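Tyrosinase (Burkholderia thailandensis, PDB 5ZRD) probably hydroxylates monophenols to catechols and oxidises these to quinones at a two-copper centre, and produces catechol derivatives efficiently at acidic pH. Local coordinates at residues T124-I129 / G228-T233; V178-S183 / G286-G291; R217-G222 / H281-G286; M443-S448 / A486-S491. All blocks are in the same frame, centred on the assembly; numbering follows the deposited sequence.

Overall arrangement
Along the chain, contacts 1, 2 and 3 interleave: 124-129, 178-183 and 217-222 come first, followed by 228-233, 281-286 and 286-291. All three lie in the tyrosinase central domain and are linked through helices 205-221 and 274-285. Contacts 2 and 3 share Gly286, with centres about 8 Å apart; contact 1 lies about 12 Å from contact 3 on the far flank of helix 205-221. Contact 4 follows in sequence, about 18 to 23 Å from the others between centres, where two sheets pack together. Lys444 ties it back to contact 2 through Tyr289 O. The series thus runs from the surface, past a copper-binding helix, to the beta region.

Contact 1 (T124-I129 / G228-T233)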
loop_
_atom_site.group_PDB
_atom_site.type_symbol
_atom_site.label_atom_id
_atom_site.label_comp_id
_atom_site.label_asym_id
_atom_site.label_seq_id
_atom_site.Cartn_x
_atom_site.Cartn_y
_atom_site.Cartn_z
ATOM N N THR A 124 -48.780 18.423 6.396
ATOM C CA THR A 124 -47.510 18.601 5.734
ATOM C C THR A 124 -47.779 19.017 4.285
ATOM O O THR A 124 -47.112 19.913 3.756
ATOM C CB THR A 124 -46.602 17.366 5.832
ATOM O OG1 THR A 124 -46.360 16.951 7.176
ATOM C CG2 THR A 124 -45.254 17.643 5.218
ATOM N N LEU A 125 -48.770 18.413 3.648
ATOM C CA LEU A 125 -48.992 18.759 2.249
ATOM C C LEU A 125 -49.347 20.243 2.102
ATOM O O LEU A 125 -49.045 20.834 1.043
ATOM C CB LEU A 125 -50.121 17.916 1.671
ATOM C CG LEU A 125 -49.846 16.428 1.553
ATOM C CD1 LEU A 125 -51.150 15.664 1.319
ATOM C CD2 LEU A 125 -48.831 16.159 0.458
ATOM N N LYS A 126 -50.055 20.806 3.089
ATOM C CA LYS A 126 -50.599 22.166 2.952
ATOM C C LYS A 126 -49.713 23.190 3.667
ATOM O O LYS A 126 -49.841 24.335 3.369
ATOM C CB LYS A 126 -52.017 22.257 3.527
ATOM C CG LYS A 126 -53.078 21.442 2.794
ATOM C CD LYS A 126 -54.373 21.282 3.582
ATOM C CE LYS A 126 -55.502 22.195 3.134
ATOM N NZ LYS A 126 -55.188 23.637 3.320
ATOM N N HIS A 127 -48.852 22.784 4.600
ATOM C CA HIS A 127 -48.071 23.745 5.397
ATOM C C HIS A 127 -46.590 23.363 5.600
ATOM O O HIS A 127 -45.852 24.136 6.202
ATOM C CB HIS A 127 -48.762 23.904 6.747
ATOM C CG HIS A 127 -50.107 24.498 6.565
ATOM N ND1 HIS A 127 -51.262 23.841 6.932
ATOM C CD2 HIS A 127 -50.476 25.638 5.949
ATOM C CE1 HIS A 127 -52.298 24.575 6.603
ATOM N NE2 HIS A 127 -51.839 25.684 5.990
ATOM N N GLY A 128 -46.140 22.191 5.164
ATOM C CA GLY A 128 -44.739 21.824 5.338
ATOM C C GLY A 128 -44.453 21.275 6.726
ATOM O O GLY A 128 -45.261 20.564 7.297
ATOM N N ILE A 129 -43.311 21.613 7.287
ATOM C CA ILE A 129 -42.862 20.897 8.472
ATOM C C ILE A 129 -43.595 21.449 9.700
ATOM O O ILE A 129 -43.703 22.644 9.874
ATOM C CB ILE A 129 -41.336 20.989 8.632
ATOM C CG1 ILE A 129 -40.597 20.668 7.333
ATOM C CG2 ILE A 129 -40.869 20.120 9.796
ATOM C CD1 ILE A 129 -39.108 20.762 7.473
ATOM N N GLY A 228 -55.608 25.984 -1.488
ATOM C CA GLY A 228 -56.865 25.222 -1.647
ATOM C C GLY A 228 -56.685 23.798 -1.150
ATOM O O GLY A 228 -56.033 23.585 -0.126
ATOM N N ASP A 229 -57.241 22.818 -1.865
ATOM C CA ASP A 229 -56.746 21.427 -1.752
ATOM C C ASP A 229 -55.265 21.333 -2.263
ATOM O O ASP A 229 -54.853 22.006 -3.245
ATOM C CB ASP A 229 -57.651 20.400 -2.485
ATOM C CG ASP A 229 -58.847 19.943 -1.648
ATOM O OD1 ASP A 229 -58.686 19.645 -0.443
ATOM O OD2 ASP A 229 -59.961 19.862 -2.210
ATOM N N PRO A 230 -54.451 20.498 -1.587
ATOM C CA PRO A 230 -53.015 20.425 -1.931
ATOM C C PRO A 230 -52.749 19.841 -3.334
ATOM O O PRO A 230 -51.822 20.303 -4.006
ATOM C CB PRO A 230 -52.413 19.566 -0.801
ATOM C CG PRO A 230 -53.576 18.739 -0.268
ATOM C CD PRO A 230 -54.800 19.604 -0.465
ATOM N N ASP A 231 -53.578 18.863 -3.743
ATOM C CA ASP A 231 -53.532 18.164 -5.051
ATOM C C ASP A 231 -52.181 17.534 -5.407
ATOM O O ASP A 231 -51.477 18.054 -6.234
ATOM C CB ASP A 231 -53.973 19.082 -6.207
ATOM C CG ASP A 231 -55.446 19.485 -6.125
ATOM O OD1 ASP A 231 -56.182 18.949 -5.250
ATOM O OD2 ASP A 231 -55.859 20.346 -6.949
ATOM N N PRO A 232 -51.820 16.415 -4.768
ATOM C CA PRO A 232 -50.557 15.782 -5.166
ATOM C C PRO A 232 -50.665 15.184 -6.577
ATOM O O PRO A 232 -51.601 14.438 -6.844
ATOM C CB PRO A 232 -50.271 14.721 -4.086
ATOM C CG PRO A 232 -51.571 14.555 -3.323
ATOM C CD PRO A 232 -52.320 15.859 -3.499
ATOM N N THR A 233 -49.743 15.558 -7.462
ATOM C CA THR A 233 -49.554 14.896 -8.762
ATOM C C THR A 233 -48.958 13.494 -8.554
ATOM O O THR A 233 -48.648 13.072 -7.411
ATOM C CB THR A 233 -48.656 15.714 -9.702
ATOM O OG1 THR A 233 -47.274 15.496 -9.388
ATOM C CG2 THR A 233 -48.967 17.202 -9.666
#
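Pro230 rests its ring against Leu125 and Lys126 at the end of helix 122-127, and this small apolar patch is the dense part of the contact. Its CB lies 3.8 Å from Leu125 CB, while its CG is 4.0 Å from that same Leu125 CB. Over the face of the ring on that same side lies Lys126 CG, 4.1 Å from Pro230 CB, so the proline meets two consecutive residues of the helix. The backbones are drawn close as well, with Lys126 CA and Pro230 CA 5.7 Å apart. Behind this patch Leu125 also meets Leu220 of helix 205-221 and Tyr238 of helix 237-244, which places the contact where a short helix, a connecting loop and two further helices converge.

Toward solvent the fit changes character. The lysine chain is bent at chi3 and chi4 (102° and -63°), which curls its amino end toward the loop. Even so, Lys126 NZ stays 3.5 Å from Gly228 O, and the geometry gives no hydrogen bond. Asp229 carries the opposite charge, but its OD1 is 6.5 Å from Lys126 NZ. Gly228 and Asp229 are exposed and poorly ordered, in keeping with so light a hold.

Polar bonding is instead made to neighbours: Leu125 O accepts a bond from Arg217 NE, and Thr233 OG1 bonds to Lys221 O. With no hydrogen bond or salt bridge between 124-129 and 228-233, the contact itself depends on carbon packing around Pro230, and Lys126 probably adds at most a weak electrostatic pull at the rim.

Contact 2 (V178-S183 / G286-G291)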
loop_
_atom_site.group_PDB
_atom_site.type_symbol
_atom_site.label_atom_id
_atom_site.label_comp_id
_atom_site.label_asym_id
_atom_site.label_seq_id
_atom_site.Cartn_x
_atom_site.Cartn_y
_atom_site.Cartn_z
ATOM N N VAL A 178 -27.529 22.866 9.766
ATOM C CA VAL A 178 -28.431 23.697 8.986
ATOM C C VAL A 178 -29.221 22.864 7.981
ATOM O O VAL A 178 -28.782 21.855 7.522
ATOM C CB VAL A 178 -27.672 24.818 8.245
ATOM C CG1 VAL A 178 -26.932 25.686 9.240
ATOM C CG2 VAL A 178 -26.718 24.296 7.172
ATOM N N ARG A 179 -30.368 23.419 7.629
ATOM C CA ARG A 179 -31.290 22.939 6.648
ATOM C C ARG A 179 -31.375 23.969 5.524
ATOM O O ARG A 179 -30.897 25.104 5.667
ATOM C CB ARG A 179 -32.662 22.762 7.302
ATOM C CG ARG A 179 -32.705 21.647 8.347
ATOM C CD ARG A 179 -33.877 21.791 9.296
ATOM N NE ARG A 179 -33.785 20.818 10.393
ATOM C CZ ARG A 179 -34.541 20.877 11.467
ATOM N NH1 ARG A 179 -35.566 21.712 11.475
ATOM N NH2 ARG A 179 -34.268 20.137 12.532
ATOM N N TYR A 180 -31.925 23.537 4.401
ATOM C CA TYR A 180 -32.311 24.430 3.342
ATOM C C TYR A 180 -32.974 25.654 3.977
ATOM O O TYR A 180 -33.802 25.478 4.836
ATOM C CB TYR A 180 -33.265 23.687 2.420
ATOM C CG TYR A 180 -33.886 24.461 1.293
ATOM C CD1 TYR A 180 -35.063 25.180 1.477
ATOM C CD2 TYR A 180 -33.349 24.407 0.018
ATOM C CE1 TYR A 180 -35.646 25.893 0.440
ATOM C CE2 TYR A 180 -33.925 25.099 -1.035
ATOM C CZ TYR A 180 -35.087 25.837 -0.824
ATOM O OH TYR A 180 -35.697 26.448 -1.880
ATOM N N PRO A 181 -32.623 26.865 3.552
ATOM C CA PRO A 181 -31.848 27.123 2.298
ATOM C C PRO A 181 -30.379 27.442 2.582
ATOM O O PRO A 181 -29.698 28.002 1.735
ATOM C CB PRO A 181 -32.511 28.385 1.733
ATOM C CG PRO A 181 -32.770 29.166 3.002
ATOM C CD PRO A 181 -33.196 28.131 4.033
ATOM N N LEU A 182 -29.897 27.050 3.750
ATOM C CA LEU A 182 -28.506 27.347 4.186
ATOM C C LEU A 182 -27.521 26.220 3.825
ATOM O O LEU A 182 -27.897 25.054 3.578
ATOM C CB LEU A 182 -28.495 27.572 5.700
ATOM C CG LEU A 182 -29.333 28.747 6.207
ATOM C CD1 LEU A 182 -29.061 29.000 7.696
ATOM C CD2 LEU A 182 -29.017 29.995 5.409
ATOM N N SER A 183 -26.238 26.611 3.833
ATOM C CA SER A 183 -25.120 25.738 3.629
ATOM C C SER A 183 -24.304 25.583 4.918
ATOM O O SER A 183 -24.066 26.553 5.683
ATOM C CB SER A 183 -24.268 26.268 2.523
ATOM O OG SER A 183 -23.241 25.350 2.198
ATOM N N GLY A 286 -31.149 20.659 1.067
ATOM C CA GLY A 286 -30.672 21.800 0.256
ATOM C C GLY A 286 -31.060 21.826 -1.221
ATOM O O GLY A 286 -30.629 22.764 -1.938
ATOM N N PHE A 287 -31.842 20.865 -1.725
ATOM C CA PHE A 287 -32.265 20.879 -3.136
ATOM C C PHE A 287 -33.681 21.470 -3.292
ATOM O O PHE A 287 -34.688 20.959 -2.722
ATOM C CB PHE A 287 -32.227 19.462 -3.701
ATOM C CG PHE A 287 -30.846 18.889 -3.797
ATOM C CD1 PHE A 287 -30.192 18.446 -2.667
ATOM C CD2 PHE A 287 -30.195 18.808 -5.014
ATOM C CE1 PHE A 287 -28.907 17.938 -2.739
ATOM C CE2 PHE A 287 -28.925 18.261 -5.093
ATOM C CZ PHE A 287 -28.283 17.836 -3.953
ATOM N N ASP A 288 -33.743 22.566 -4.044
ATOM C CA ASP A 288 -34.983 23.165 -4.559
ATOM C C ASP A 288 -35.650 22.171 -5.469
ATOM O O ASP A 288 -34.968 21.721 -6.374
ATOM C CB ASP A 288 -34.615 24.394 -5.427
ATOM C CG ASP A 288 -35.508 25.609 -5.175
ATOM O OD1 ASP A 288 -36.562 25.523 -4.498
ATOM O OD2 ASP A 288 -35.130 26.694 -5.668
ATOM N N TYR A 289 -36.941 21.814 -5.306
ATOM C CA TYR A 289 -37.583 20.924 -6.346
ATOM C C TYR A 289 -37.406 21.548 -7.740
ATOM O O TYR A 289 -37.212 20.827 -8.739
ATOM C CB TYR A 289 -39.080 20.661 -6.138
ATOM C CG TYR A 289 -39.607 19.461 -6.899
ATOM C CD1 TYR A 289 -39.102 18.191 -6.645
ATOM C CD2 TYR A 289 -40.605 19.571 -7.867
ATOM C CE1 TYR A 289 -39.574 17.070 -7.317
ATOM C CE2 TYR A 289 -41.069 18.461 -8.567
ATOM C CZ TYR A 289 -40.565 17.196 -8.282
ATOM O OH TYR A 289 -41.017 16.059 -8.916
ATOM N N GLY A 290 -37.447 22.880 -7.783
ATOM C CA GLY A 290 -37.008 23.627 -8.953
ATOM C C GLY A 290 -37.964 23.403 -10.106
ATOM O O GLY A 290 -39.156 23.158 -9.891
ATOM N N GLY A 291 -37.448 23.463 -11.325
ATOM C CA GLY A 291 -38.302 23.270 -12.486
ATOM C C GLY A 291 -37.549 22.744 -13.698
ATOM O O GLY A 291 -36.762 21.761 -13.633
#
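Van der Waals contact between Tyr180 and the backbone at Gly286 makes up most of the meeting of these two loops. The ring comes in edge first: Tyr180 CD2 is 3.7 Å from Gly286 C, and Gly286 CA lies in the plane of the ring at its edge. Tyr180 CB reaches the same glycine, 3.9 Å from Gly286 CA. Farther out along the ring, Tyr180 CE2 approaches Asp288 N at 3.9 Å. A chi1 of 175°, with CG opposite the backbone N, extends the ring along the path of 286-288.

Backbone geometry prepares both surfaces. The peptide between Tyr180 and Pro181 is cis, and Leu182 N bonds to Arg179 O at 2.9 Å; with these backbone angles, 179-182 form a type VIa turn. The proline packs on the aromatic residue before it, as is common at cis-proline bonds: Pro181 CB sits 4.0 Å above the centre of the Tyr180 ring. On the opposite segment, Gly286 ends helix 274-285 in a Schellman motif, its positive phi turning the chain out of the helix toward Asp288. A backbone bond between Tyr180 and Val284 joins the turn to the end of this helix, which carries the copper ligands His277 and His281.

The polar approach is at the phenol end. Tyr180 OH and Asp288 OD1 are 2.9 Å apart, with ring and carboxylate planes inclined by 51°. Asn215 of helix 205-221 touches both of these side chains, so the polar end is bordered by a second helix. Arg179 turns away from 286-291 and forms a salt bridge with Asp313.

Contact 3 (R217-G222 / H281-G286). With CU (copper (II) ion), chain K.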
loop_
_atom_site.group_PDB
_atom_site.type_symbol
_atom_site.label_atom_id
_atom_site.label_comp_id
_atom_site.label_asym_id
_atom_site.label_seq_id
_atom_site.Cartn_x
_atom_site.Cartn_y
_atom_site.Cartn_z
ATOM N N ARG A 217 -43.311 21.374 0.459
ATOM C CA ARG A 217 -44.675 21.176 -0.132
ATOM C C ARG A 217 -44.592 20.850 -1.634
ATOM O O ARG A 217 -45.378 20.056 -2.171
ATOM C CB ARG A 217 -45.529 22.423 0.084
ATOM C CG ARG A 217 -46.012 22.635 1.512
ATOM C CD ARG A 217 -46.873 23.893 1.589
ATOM N NE ARG A 217 -48.136 23.679 0.883
ATOM C CZ ARG A 217 -48.845 24.633 0.271
ATOM N NH1 ARG A 217 -48.574 25.915 0.477
ATOM N NH2 ARG A 217 -49.772 24.283 -0.602
ATOM N N ALA A 218 -43.639 21.482 -2.308
ATOM C CA ALA A 218 -43.451 21.332 -3.754
ATOM C C ALA A 218 -42.939 19.925 -4.061
ATOM O O ALA A 218 -43.378 19.307 -4.986
ATOM C CB ALA A 218 -42.476 22.365 -4.280
ATOM N N TRP A 219 -41.948 19.478 -3.315
ATOM C CA TRP A 219 -41.453 18.114 -3.450
ATOM C C TRP A 219 -42.593 17.109 -3.253
ATOM O O TRP A 219 -42.741 16.169 -4.040
ATOM C CB TRP A 219 -40.345 17.850 -2.439
ATOM C CG TRP A 219 -38.959 18.169 -2.904
ATOM C CD1 TRP A 219 -38.283 19.343 -2.740
ATOM C CD2 TRP A 219 -38.034 17.271 -3.521
ATOM N NE1 TRP A 219 -37.006 19.237 -3.215
ATOM C CE2 TRP A 219 -36.828 17.982 -3.713
ATOM C CE3 TRP A 219 -38.108 15.950 -3.966
ATOM C CZ2 TRP A 219 -35.703 17.400 -4.284
ATOM C CZ3 TRP A 219 -36.996 15.382 -4.553
ATOM C CH2 TRP A 219 -35.813 16.098 -4.715
ATOM N N LEU A 220 -43.399 17.310 -2.211
ATOM C CA LEU A 220 -44.532 16.392 -1.950
ATOM C C LEU A 220 -45.573 16.457 -3.077
ATOM O O LEU A 220 -46.073 15.427 -3.543
ATOM C CB LEU A 220 -45.155 16.742 -0.602
ATOM C CG LEU A 220 -44.324 16.306 0.600
ATOM C CD1 LEU A 220 -44.798 17.026 1.838
ATOM C CD2 LEU A 220 -44.415 14.805 0.800
ATOM N N LYS A 221 -45.884 17.667 -3.516
ATOM C CA LYS A 221 -46.805 17.842 -4.617
ATOM C C LYS A 221 -46.257 17.230 -5.909
ATOM O O LYS A 221 -46.971 16.491 -6.538
ATOM C CB LYS A 221 -47.096 19.321 -4.877
ATOM C CG LYS A 221 -48.306 19.535 -5.768
ATOM C CD LYS A 221 -48.703 20.995 -5.935
ATOM C CE LYS A 221 -49.952 21.169 -6.785
ATOM N NZ LYS A 221 -49.897 22.401 -7.616
ATOM N N GLY A 222 -45.008 17.522 -6.298
ATOM C CA GLY A 222 -44.520 17.188 -7.664
ATOM C C GLY A 222 -44.705 18.351 -8.645
ATOM O O GLY A 222 -44.549 18.215 -9.867
ATOM N N HIS A 281 -34.653 13.809 2.382
ATOM C CA HIS A 281 -33.325 14.247 2.670
ATOM C C HIS A 281 -32.914 15.391 1.730
ATOM O O HIS A 281 -32.318 16.325 2.170
ATOM C CB HIS A 281 -32.350 13.082 2.489
ATOM C CG HIS A 281 -32.191 12.213 3.689
ATOM N ND1 HIS A 281 -31.135 12.365 4.564
ATOM C CD2 HIS A 281 -32.901 11.143 4.114
ATOM C CE1 HIS A 281 -31.196 11.412 5.473
ATOM N NE2 HIS A 281 -32.307 10.675 5.256
ATOM N N LEU A 282 -33.138 15.281 0.422
ATOM C CA LEU A 282 -32.631 16.307 -0.453
ATOM C C LEU A 282 -33.439 17.605 -0.280
ATOM O O LEU A 282 -32.892 18.686 -0.352
ATOM C CB LEU A 282 -32.657 15.832 -1.908
ATOM C CG LEU A 282 -31.794 14.623 -2.250
ATOM C CD1 LEU A 282 -31.434 14.611 -3.727
ATOM C CD2 LEU A 282 -30.529 14.540 -1.412
ATOM N N ALA A 283 -34.740 17.513 -0.094
ATOM C CA ALA A 283 -35.570 18.705 0.068
ATOM C C ALA A 283 -35.156 19.468 1.335
ATOM O O ALA A 283 -34.835 20.671 1.310
ATOM C CB ALA A 283 -37.018 18.307 0.125
ATOM N N VAL A 284 -35.142 18.758 2.455
ATOM C CA VAL A 284 -34.756 19.335 3.725
ATOM C C VAL A 284 -33.277 19.742 3.710
ATOM O O VAL A 284 -32.891 20.703 4.372
ATOM C CB VAL A 284 -35.042 18.340 4.851
ATOM C CG1 VAL A 284 -34.377 18.784 6.141
ATOM C CG2 VAL A 284 -36.536 18.144 5.049
ATOM N N GLY A 285 -32.434 19.014 2.988
ATOM C CA GLY A 285 -30.956 19.192 3.062
ATOM C C GLY A 285 -30.341 20.023 1.926
ATOM O O GLY A 285 -29.098 20.048 1.811
ATOM N N GLY A 286 -31.149 20.659 1.067
ATOM C CA GLY A 286 -30.672 21.800 0.256
ATOM C C GLY A 286 -31.060 21.826 -1.221
ATOM O O GLY A 286 -30.629 22.764 -1.938
HETATM CU CU CU K . -32.355 8.776 5.876
#
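Trp219 takes the largest share of the buried surface, and it does so by offering an indole face to Ala283. The methyl carbon Ala283 CB stands 3.4 Å from the centroid of the five-membered ring and only 17° off its normal, a clear CH-pi contact. It is shifted toward the rim, as Trp219 CD1 is its nearest atom at 3.3 Å. The second helix thus presents a single-carbon side chain, which lets the flat indole come close to its backbone: Trp219 NE1 is 3.6 Å from Ala283 CA.

Leu282 adds a lighter touch at the benzene end of the indole, where its CB lies 4.2 Å from Trp219 CZ2. The same leucine also meets Ile442 and Ser465, two residues of the beta strands that Trp219 touches too.

Helix 274-285 belongs to the helical core that in tyrosinases surrounds the type 3 copper pair. Its residues His277 and His281, one turn apart, bind the same copper ion together with His320 of helix 315-334. While Ala283 faces the indole, His281 leads away from it and ligates copper through NE2 at 2.0 Å. The other ring nitrogen, ND1, bonds to Met304 O, a second-shell link that, with the copper bond, probably helps to fix the rotation of the imidazole.

The polar edge of the tryptophan is satisfied just past the helix end: Trp219 NE1 bonds to Phe287 O, in the loop that follows Gly286. This pins helix 205-221 to that exit loop, while the ring of Tyr289 meets the indole edge-to-face.

Contact 4 (M443-S448 / A486-S491); sequences MKAYAS and AHFPLS
Met443 and Ala445 protrude from one beta-sheet onto Ala486 and Phe488 of another, in a face-to-face packing of two sheets. Strand 441-450 belongs to the mixed sheet and strand 485-489 to the three-stranded antiparallel one. The two strand segments pass 8.8 Å apart with their directions 47° from each other, a spacing that side chains, not backbone bonds, must fill.

The main filler is the Phe488 ring. It stands up between the strands and turns its face to Ala445, whose small methyl group settles over the middle of the ring like a knob on a flat plate. The six ring carbons lie at nearly equal distances from Ala445 CB, between 3.7 and 3.9 Å. At the rim of the same ring, Met443 O is 4.2 Å from Phe488 CE1, near the ring plane, and Met443 CB is 4.4 Å from Phe488 CZ.

Beside the ring the roles are exchanged: here the long side chain comes from the mixed sheet. The Met443 chain is straight at chi2, and its bend at chi3 (57°) places the terminal methyl against the short Ala486, with Met443 CE 3.7 Å from Ala486 CB. Met443 also touches Phe507 and Ile484, and Met493 borders the contact at Ala447.

The alanine is seated almost squarely: Ala445 CB lies 3.5 Å from the Phe488 ring centroid, just 5° off the ring normal.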
loop_
_atom_site.group_PDB
_atom_site.type_symbol
_atom_site.label_atom_id
_atom_site.label_comp_id
_atom_site.label_asym_id
_atom_site.label_seq_id
_atom_site.Cartn_x
_atom_site.Cartn_y
_atom_site.Cartn_z
ATOM N N MET A 443 -31.951 13.644 -10.869
ATOM C CA MET A 443 -32.210 13.513 -12.290
ATOM C C MET A 443 -33.697 13.815 -12.497
ATOM O O MET A 443 -34.520 13.258 -11.784
ATOM C CB MET A 443 -31.894 12.104 -12.796
ATOM C CG MET A 443 -30.462 11.749 -12.666
ATOM S SD MET A 443 -30.086 10.038 -13.137
ATOM C CE MET A 443 -30.722 10.033 -14.812
ATOM N N LYS A 444 -34.008 14.740 -13.408
ATOM C CA LYS A 444 -35.380 15.112 -13.763
ATOM C C LYS A 444 -35.550 14.822 -15.254
ATOM O O LYS A 444 -34.696 15.204 -16.039
ATOM C CB LYS A 444 -35.628 16.589 -13.452
ATOM C CG LYS A 444 -35.907 16.902 -11.992
ATOM C CD LYS A 444 -36.265 18.339 -11.768
ATOM C CE LYS A 444 -37.749 18.545 -11.568
ATOM N NZ LYS A 444 -38.071 19.966 -11.295
ATOM N N ALA A 445 -36.561 14.056 -15.638
ATOM C CA ALA A 445 -36.668 13.624 -17.036
ATOM C C ALA A 445 -37.818 14.373 -17.711
ATOM O O ALA A 445 -38.856 14.591 -17.098
ATOM C CB ALA A 445 -36.840 12.127 -17.120
ATOM N N TYR A 446 -37.597 14.759 -18.967
ATOM C CA TYR A 446 -38.577 15.472 -19.781
ATOM C C TYR A 446 -38.689 14.842 -21.175
ATOM O O TYR A 446 -37.728 14.313 -21.749
ATOM C CB TYR A 446 -38.192 16.947 -19.931
ATOM C CG TYR A 446 -38.138 17.686 -18.629
ATOM C CD1 TYR A 446 -39.260 18.287 -18.093
ATOM C CD2 TYR A 446 -36.975 17.725 -17.886
ATOM C CE1 TYR A 446 -39.221 18.953 -16.873
ATOM C CE2 TYR A 446 -36.916 18.380 -16.664
ATOM C CZ TYR A 446 -38.041 18.997 -16.152
ATOM O OH TYR A 446 -37.984 19.633 -14.943
ATOM N N ALA A 447 -39.880 14.944 -21.735
ATOM C CA ALA A 447 -40.104 14.623 -23.151
ATOM C C ALA A 447 -40.724 15.853 -23.846
ATOM O O ALA A 447 -41.695 16.476 -23.350
ATOM C CB ALA A 447 -40.972 13.381 -23.275
ATOM N N SER A 448 -40.144 16.248 -24.965
ATOM C CA SER A 448 -40.770 17.320 -25.730
ATOM C C SER A 448 -41.141 16.820 -27.137
ATOM O O SER A 448 -40.381 16.050 -27.774
ATOM C CB SER A 448 -39.907 18.543 -25.773
ATOM O OG SER A 448 -38.720 18.261 -26.472
ATOM N N ALA A 486 -31.591 4.919 -14.771
ATOM C CA ALA A 486 -32.768 5.476 -14.132
ATOM C C ALA A 486 -33.979 5.136 -14.996
ATOM O O ALA A 486 -33.859 5.173 -16.215
ATOM C CB ALA A 486 -32.621 6.969 -13.962
ATOM N N HIS A 487 -35.107 4.788 -14.376
ATOM C CA HIS A 487 -36.314 4.526 -15.124
ATOM C C HIS A 487 -37.373 5.578 -14.792
ATOM O O HIS A 487 -37.428 6.070 -13.666
ATOM C CB HIS A 487 -36.896 3.152 -14.814
ATOM C CG HIS A 487 -35.905 2.050 -14.860
ATOM N ND1 HIS A 487 -35.641 1.352 -16.021
ATOM C CD2 HIS A 487 -35.122 1.521 -13.901
ATOM C CE1 HIS A 487 -34.740 0.411 -15.755
ATOM N NE2 HIS A 487 -34.403 0.514 -14.466
ATOM N N PHE A 488 -38.231 5.878 -15.777
ATOM C CA PHE A 488 -39.296 6.864 -15.581
ATOM C C PHE A 488 -40.537 6.358 -16.291
ATOM O O PHE A 488 -40.432 5.789 -17.363
ATOM C CB PHE A 488 -38.906 8.255 -16.086
ATOM C CG PHE A 488 -37.659 8.842 -15.465
ATOM C CD1 PHE A 488 -37.720 9.610 -14.316
ATOM C CD2 PHE A 488 -36.424 8.649 -16.043
ATOM C CE1 PHE A 488 -36.580 10.165 -13.760
ATOM C CE2 PHE A 488 -35.276 9.186 -15.472
ATOM C CZ PHE A 488 -35.351 9.932 -14.324
ATOM N N PRO A 489 -41.697 6.525 -15.654
ATOM C CA PRO A 489 -42.927 6.303 -16.404
ATOM C C PRO A 489 -43.040 7.330 -17.543
ATOM O O PRO A 489 -42.532 8.448 -17.437
ATOM C CB PRO A 489 -44.041 6.467 -15.360
ATOM C CG PRO A 489 -43.463 7.490 -14.403
ATOM C CD PRO A 489 -41.994 7.122 -14.348
ATOM N N LEU A 490 -43.699 6.921 -18.610
ATOM C CA LEU A 490 -44.117 7.811 -19.723
ATOM C C LEU A 490 -45.632 8.080 -19.646
ATOM O O LEU A 490 -46.227 8.567 -20.602
ATOM C CB LEU A 490 -43.723 7.143 -21.048
ATOM C CG LEU A 490 -42.219 7.132 -21.341
ATOM C CD1 LEU A 490 -41.849 6.034 -22.315
ATOM C CD2 LEU A 490 -41.768 8.479 -21.878
ATOM N N SER A 491 -46.238 7.860 -18.478
ATOM C CA SER A 491 -47.678 7.989 -18.266
ATOM C C SER A 491 -48.137 9.453 -18.316
ATOM O O SER A 491 -49.323 9.681 -18.295
ATOM C CB SER A 491 -48.074 7.370 -16.949
ATOM O OG SER A 491 -47.304 7.939 -15.907
#